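Local coordinates for D-isomer specific 2-hydroxyacid dehydrogenase NAD-binding (Xanthobacter autotrophicus, PDB 4XA8), which probably acts as an NAD(P)-dependent oxidoreductase of the D-isomer specific 2-hydroxyacid dehydrogenase family, and binds NADPH, at residues A[247-252]-A[269-274]. Residues are numbered along the deposited sequence; the frame is centred on the assembly and turned at random.
Sequences ALRSGH and GSPLWA
The guanidinium of Arg249 lies against a proline ring: its NH2 is 3.3 Å from CB of Pro271 and 3.6 Å from CG of the same ring. The planar group approaches obliquely, and the arginine chain crosses the proline side chain at about a right angle. An extended run from CG to NE carries the charged end across from the last turn of helix 241-250; chi4, near -80°, then turns the guanidinium out of line with it. Deeper in, Leu248 and Leu272 meet through single methyls, CD1 of Leu248 standing 4.1 Å from CD2 of Leu272, and their side chains also cross at about a right angle. Ile245, one turn earlier on the helix, touches Pro271 and Leu272, while Leu248 also packs on Ile253 and Val278 of the sheet. The loop is shaped locally: Ser270 OG accepts from Leu272 N at 3.2 Å in an ST turn, within a type I turn from Ser270 to Trp273. Gly251, with positive phi, follows the helix in a Schellman motif. Beyond the contact, Trp273 O takes a hydrogen bond from Gln129 of the second subunit. The contact thus joins a helix of the Rossmann-type domain to the loop between strands 253-258 and 278-280. With just 111 Å² buried and no polar bond between the segments, what directly joins them is van der Waals contact, a buried leucine pair beside an exposed arginine and its proline, with Ile245 of the same helix adding to the apolar packing.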
loop_
_atom_site.group_PDB
_atom_site.type_symbol
_atom_site.label_atom_id
_atom_site.label_comp_id
_atom_site.label_asym_id
_atom_site.label_seq_id
_atom_site.Cartn_x
_atom_site.Cartn_y
_atom_site.Cartn_z
ATOM N N ALA A 247 -9.234 -0.545 23.278
ATOM C CA ALA A 247 -10.107 -0.080 22.178
ATOM C C ALA A 247 -10.246 -1.096 21.031
ATOM O O ALA A 247 -11.304 -1.219 20.420
ATOM C CB ALA A 247 -9.615 1.261 21.662
ATOM N N LEU A 248 -9.176 -1.828 20.761
ATOM C CA LEU A 248 -9.201 -2.877 19.776
ATOM C C LEU A 248 -10.076 -4.034 20.251
ATOM O O LEU A 248 -10.833 -4.599 19.466
ATOM C CB LEU A 248 -7.773 -3.366 19.492
ATOM C CG LEU A 248 -6.949 -2.459 18.567
ATOM C CD1 LEU A 248 -5.462 -2.786 18.560
ATOM C CD2 LEU A 248 -7.493 -2.559 17.157
ATOM N N ARG A 249 -9.961 -4.383 21.518
ATOM C CA ARG A 249 -10.788 -5.469 22.072
ATOM C C ARG A 249 -12.294 -5.129 22.105
ATOM O O ARG A 249 -13.127 -5.996 21.920
ATOM C CB ARG A 249 -10.322 -5.832 23.487
ATOM C CG ARG A 249 -8.970 -6.500 23.584
ATOM C CD ARG A 249 -8.876 -7.242 24.908
ATOM N NE ARG A 249 -7.507 -7.531 25.349
ATOM C CZ ARG A 249 -6.732 -8.531 24.908
ATOM N NH1 ARG A 249 -7.133 -9.370 23.946
ATOM N NH2 ARG A 249 -5.513 -8.680 25.419
ATOM N N SER A 250 -12.654 -3.879 22.325
ATOM C CA SER A 250 -14.064 -3.518 22.397
ATOM C C SER A 250 -14.685 -3.285 21.008
ATOM O O SER A 250 -15.912 -3.070 20.880
ATOM C CB SER A 250 -14.218 -2.259 23.240
ATOM O OG SER A 250 -13.620 -1.149 22.556
ATOM N N GLY A 251 -13.848 -3.255 19.980
ATOM C CA GLY A 251 -14.292 -2.938 18.645
ATOM C C GLY A 251 -14.414 -1.446 18.398
ATOM O O GLY A 251 -14.891 -1.064 17.358
ATOM N N HIS A 252 -13.971 -0.605 19.328
ATOM C CA HIS A 252 -13.966 0.818 19.084
ATOM C C HIS A 252 -13.039 1.190 17.922
ATOM O O HIS A 252 -13.363 2.042 17.110
ATOM C CB HIS A 252 -13.623 1.642 20.355
ATOM C CG HIS A 252 -13.841 3.103 20.159
ATOM N ND1 HIS A 252 -15.082 3.619 19.862
ATOM C CD2 HIS A 252 -12.975 4.146 20.105
ATOM C CE1 HIS A 252 -14.981 4.925 19.689
ATOM N NE2 HIS A 252 -13.714 5.268 19.812
ATOM N N GLY A 269 4.736 -12.098 24.444
ATOM C CA GLY A 269 3.412 -12.173 25.040
ATOM C C GLY A 269 2.436 -11.047 24.730
ATOM O O GLY A 269 1.313 -11.067 25.215
ATOM N N SER A 270 2.827 -10.036 23.941
ATOM C CA SER A 270 1.882 -9.018 23.598
ATOM C C SER A 270 0.638 -9.604 22.929
ATOM O O SER A 270 0.745 -10.417 22.016
ATOM C CB SER A 270 2.524 -8.003 22.641
ATOM O OG SER A 270 1.561 -7.058 22.175
ATOM N N PRO A 271 -0.551 -9.119 23.302
ATOM C CA PRO A 271 -1.789 -9.552 22.628
ATOM C C PRO A 271 -1.922 -9.069 21.174
ATOM O O PRO A 271 -2.709 -9.605 20.403
ATOM C CB PRO A 271 -2.886 -8.960 23.510
ATOM C CG PRO A 271 -2.250 -7.779 24.163
ATOM C CD PRO A 271 -0.797 -8.079 24.310
ATOM N N LEU A 272 -1.114 -8.100 20.791
ATOM C CA LEU A 272 -1.126 -7.587 19.424
ATOM C C LEU A 272 -0.703 -8.600 18.356
ATOM O O LEU A 272 -1.269 -8.619 17.241
ATOM C CB LEU A 272 -0.262 -6.334 19.337
ATOM C CG LEU A 272 -0.645 -5.167 20.203
ATOM C CD1 LEU A 272 0.457 -4.122 20.239
ATOM C CD2 LEU A 272 -1.917 -4.505 19.745
ATOM N N TRP A 273 0.216 -9.492 18.685
ATOM C CA TRP A 273 0.686 -10.455 17.675
ATOM C C TRP A 273 -0.457 -11.311 17.096
ATOM O O TRP A 273 -0.531 -11.516 15.878
ATOM C CB TRP A 273 1.745 -11.413 18.217
ATOM C CG TRP A 273 3.075 -10.857 18.594
ATOM C CD1 TRP A 273 3.550 -10.690 19.856
ATOM C CD2 TRP A 273 4.132 -10.440 17.712
ATOM N NE1 TRP A 273 4.830 -10.183 19.820
ATOM C CE2 TRP A 273 5.207 -10.025 18.512
ATOM C CE3 TRP A 273 4.277 -10.393 16.310
ATOM C CZ2 TRP A 273 6.413 -9.584 17.964
ATOM C CZ3 TRP A 273 5.451 -9.919 15.775
ATOM C CH2 TRP A 273 6.508 -9.531 16.600
ATOM N N ALA A 274 -1.324 -11.836 17.968
ATOM C CA ALA A 274 -2.345 -12.772 17.519
ATOM C C ALA A 274 -3.615 -12.108 17.057
ATOM O O ALA A 274 -4.527 -12.792 16.664
ATOM C CB ALA A 274 -2.678 -13.784 18.616
#